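PDB 5AWV: putative hexose oxidase from Nonomuraea sp. ATCC 39727, which binds FAD covalently and probably oxidises a hexose on teicoplanin-type glycopeptide antibiotics. Local coordinates for residues 292-297 with 310-315. Numbering follows the deposited sequence.
Sequences WSQLMI and MMPIQV
M296 and P312 meet where the contact is most closely packed: the thioether SD of M296 lies 3.6 Å from CD of P312, and the two side chains cross at about a right angle. Proline, having no N-H, cannot return a bond to Q294 O; its CD sits there instead, 3.1 Å from that oxygen, while CA of M311 gives the same oxygen a CA-H...O contact. The carbonyl of P312 still accepts from Q294 N at 3.0 Å. On either side of this one-bond site lie complete antiparallel pairs, M296 with M310 and W292 with Q314. The strands form a beta hairpin in the middle of the seven-stranded antiparallel sheet, between strands 249-257 and 395-402. On one face the apolar chains of L295, M311 and I313 pack against helices 264-280 and 322-334; the short side chain of S293 places OG in hydrogen bonds with Y278 OH and H329 NE2, satisfying a buried hydroxyl. On the other, the bound glycopeptide packs modified side chains on W292, Q294 and M296 and its backbone on P312. Here M296 and M310 run side by side, CE of M296 4.0 Å from CE of M310, and Q294 NE2 makes a weak bond to M296 SD. The W292 end is looser: Q314 is partly exposed, and its CG meets the W292 ring at the edge, 4.0 Å from CE3.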
ATOM      1  N   TRP A 292      17.904  -7.236  -3.452  1.00 14.10           N
ATOM      2  CA  TRP A 292      17.219  -6.642  -2.345  1.00 14.35           C
ATOM      3  C   TRP A 292      17.293  -7.529  -1.122  1.00 14.46           C
ATOM      4  O   TRP A 292      17.302  -8.747  -1.194  1.00 14.54           O
ATOM      5  CB  TRP A 292      15.723  -6.471  -2.714  1.00 14.25           C
ATOM      6  CG  TRP A 292      14.892  -5.892  -1.580  1.00 15.92           C
ATOM      7  CD1 TRP A 292      14.703  -4.567  -1.246  1.00 16.49           C
ATOM      8  CD2 TRP A 292      14.080  -6.641  -0.691  1.00 17.29           C
ATOM      9  NE1 TRP A 292      13.877  -4.458  -0.180  1.00 18.62           N
ATOM     10  CE2 TRP A 292      13.449  -5.711   0.183  1.00 18.10           C
ATOM     11  CE3 TRP A 292      13.823  -7.999  -0.537  1.00 17.79           C
ATOM     12  CZ2 TRP A 292      12.635  -6.117   1.240  1.00 20.27           C
ATOM     13  CZ3 TRP A 292      13.024  -8.414   0.542  1.00 19.94           C
ATOM     14  CH2 TRP A 292      12.397  -7.474   1.380  1.00 19.57           C
ATOM     15  N   SER A 293      17.349  -6.884   0.013  1.00 14.49           N
ATOM     16  CA  SER A 293      17.331  -7.585   1.290  1.00 16.08           C
ATOM     17  C   SER A 293      16.698  -6.759   2.335  1.00 15.73           C
ATOM     18  O   SER A 293      16.553  -5.538   2.196  1.00 16.19           O
ATOM     19  CB  SER A 293      18.773  -7.960   1.693  1.00 17.01           C
ATOM     20  OG  SER A 293      19.526  -6.803   1.996  1.00 17.40           O
ATOM     21  N   GLN A 294      16.277  -7.418   3.390  1.00 16.52           N
ATOM     22  CA  GLN A 294      15.962  -6.664   4.568  1.00 18.02           C
ATOM     23  C   GLN A 294      16.429  -7.274   5.857  1.00 18.21           C
ATOM     24  O   GLN A 294      16.239  -8.462   6.053  1.00 17.10           O
ATOM     25  CB  GLN A 294      14.454  -6.351   4.646  1.00 20.86           C
ATOM     26  CG  GLN A 294      13.505  -7.434   4.843  1.00 23.10           C
ATOM     27  CD  GLN A 294      12.049  -6.884   5.027  1.00 29.06           C
ATOM     28  OE1 GLN A 294      11.704  -5.817   4.594  1.00 25.93           O
ATOM     29  NE2 GLN A 294      11.229  -7.645   5.676  1.00 28.65           N
ATOM     30  N   LEU A 295      17.011  -6.448   6.688  1.00 17.70           N
ATOM     31  CA  LEU A 295      17.551  -6.871   7.955  1.00 18.06           C
ATOM     32  C   LEU A 295      16.519  -6.705   9.018  1.00 17.05           C
ATOM     33  O   LEU A 295      16.157  -5.624   9.360  1.00 17.50           O
ATOM     34  CB  LEU A 295      18.887  -6.176   8.237  1.00 17.40           C
ATOM     35  CG  LEU A 295      19.592  -6.518   9.586  1.00 18.92           C
ATOM     36  CD1 LEU A 295      19.924  -8.016   9.722  1.00 20.51           C
ATOM     37  CD2 LEU A 295      20.809  -5.687   9.810  1.00 19.91           C
ATOM     38  N   MET A 296      16.044  -7.820   9.559  1.00 16.66           N
ATOM     39  CA  MET A 296      14.944  -7.816  10.478  1.00 16.70           C
ATOM     40  C   MET A 296      15.509  -8.143  11.864  1.00 17.94           C
ATOM     41  O   MET A 296      16.007  -9.241  12.058  1.00 19.85           O
ATOM     42  CB  MET A 296      13.930  -8.804  10.051  1.00 16.91           C
ATOM     43  CG  MET A 296      13.340  -8.535   8.617  1.00 20.65           C
ATOM     44  SD  MET A 296      12.572 -10.000   7.891  1.00 22.26           S
ATOM     45  CE  MET A 296      11.042  -9.846   8.753  1.00 21.11           C
ATOM     46  N   ILE A 297      15.490  -7.160  12.747  1.00 17.10           N
ATOM     47  CA  ILE A 297      16.111  -7.230  14.041  1.00 17.29           C
ATOM     48  C   ILE A 297      14.931  -7.306  15.005  1.00 17.15           C
ATOM     49  O   ILE A 297      14.494  -6.304  15.568  1.00 15.78           O
ATOM     50  CB  ILE A 297      17.013  -6.058  14.338  1.00 17.65           C
ATOM     51  CG1 ILE A 297      18.014  -5.800  13.218  1.00 17.91           C
ATOM     52  CG2 ILE A 297      17.748  -6.267  15.661  1.00 19.50           C
ATOM     53  CD1 ILE A 297      18.650  -4.455  13.323  1.00 18.74           C
ATOM     54  N   MET A 310      16.818 -11.979  11.380  1.00 19.56           N
ATOM     55  CA  MET A 310      17.115 -12.611  10.129  1.00 20.76           C
ATOM     56  C   MET A 310      17.181 -11.597   8.979  1.00 19.29           C
ATOM     57  O   MET A 310      16.754 -10.476   9.138  1.00 17.24           O
ATOM     58  CB  MET A 310      16.060 -13.637   9.841  1.00 23.99           C
ATOM     59  CG  MET A 310      14.670 -13.092   9.866  1.00 30.05           C
ATOM     60  SD  MET A 310      13.610 -14.328   9.130  1.00 36.49           S
ATOM     61  CE  MET A 310      12.114 -13.554   9.661  1.00 36.76           C
ATOM     62  N   MET A 311      17.675 -12.032   7.835  1.00 18.86           N
ATOM     63  CA  MET A 311      17.900 -11.153   6.683  1.00 18.31           C
ATOM     64  C   MET A 311      17.564 -11.918   5.445  1.00 16.09           C
ATOM     65  O   MET A 311      18.416 -12.611   4.874  1.00 16.72           O
ATOM     66  CB  MET A 311      19.311 -10.583   6.670  1.00 19.97           C
ATOM     67  CG  MET A 311      19.550  -9.603   5.558  1.00 21.60           C
ATOM     68  SD  MET A 311      21.200  -8.872   5.506  1.00 25.56           S
ATOM     69  CE  MET A 311      22.084 -10.203   4.690  1.00 27.77           C
ATOM     70  N   PRO A 312      16.307 -11.853   5.031  1.00 17.17           N
ATOM     71  CA  PRO A 312      16.018 -12.428   3.714  1.00 17.41           C
ATOM     72  C   PRO A 312      16.701 -11.609   2.609  1.00 16.66           C
ATOM     73  O   PRO A 312      16.826 -10.338   2.718  1.00 14.90           O
ATOM     74  CB  PRO A 312      14.462 -12.343   3.599  1.00 19.61           C
ATOM     75  CG  PRO A 312      14.024 -12.016   4.984  1.00 21.08           C
ATOM     76  CD  PRO A 312      15.117 -11.384   5.737  1.00 18.97           C
ATOM     77  N   ILE A 313      17.114 -12.292   1.566  1.00 15.17           N
ATOM     78  CA  ILE A 313      17.740 -11.684   0.414  1.00 16.63           C
ATOM     79  C   ILE A 313      17.159 -12.304  -0.852  1.00 16.59           C
ATOM     80  O   ILE A 313      16.922 -13.536  -0.926  1.00 17.76           O
ATOM     81  CB  ILE A 313      19.252 -11.955   0.402  1.00 18.37           C
ATOM     82  CG1 ILE A 313      19.842 -11.674   1.770  1.00 21.35           C
ATOM     83  CG2 ILE A 313      19.969 -11.217  -0.716  1.00 17.94           C
ATOM     84  CD1 ILE A 313      21.195 -12.332   1.926  1.00 21.27           C
ATOM     85  N   GLN A 314      17.016 -11.492  -1.886  1.00 14.85           N
ATOM     86  CA  GLN A 314      16.754 -12.039  -3.197  1.00 15.86           C
ATOM     87  C   GLN A 314      17.472 -11.322  -4.261  1.00 15.81           C
ATOM     88  O   GLN A 314      17.696 -10.089  -4.173  1.00 14.07           O
ATOM     89  CB  GLN A 314      15.246 -12.025  -3.440  1.00 18.90           C
ATOM     90  CG  GLN A 314      14.632 -10.690  -3.410  1.00 22.58           C
ATOM     91  CD  GLN A 314      13.084 -10.712  -3.695  1.00 26.51           C
ATOM     92  OE1 GLN A 314      12.627 -10.193  -4.693  1.00 25.28           O
ATOM     93  NE2 GLN A 314      12.355 -11.303  -2.833  1.00 29.20           N
ATOM     94  N   VAL A 315      17.816 -12.036  -5.311  1.00 14.65           N
ATOM     95  CA  VAL A 315      18.467 -11.434  -6.455  1.00 15.87           C
ATOM     96  C   VAL A 315      17.839 -11.966  -7.711  1.00 17.83           C
ATOM     97  O   VAL A 315      17.495 -13.146  -7.779  1.00 16.78           O
ATOM     98  CB  VAL A 315      19.967 -11.816  -6.467  1.00 17.81           C
ATOM     99  CG1 VAL A 315      20.755 -11.105  -7.551  1.00 17.43           C
ATOM    100  CG2 VAL A 315      20.540 -11.427  -5.131  1.00 22.65           C
TER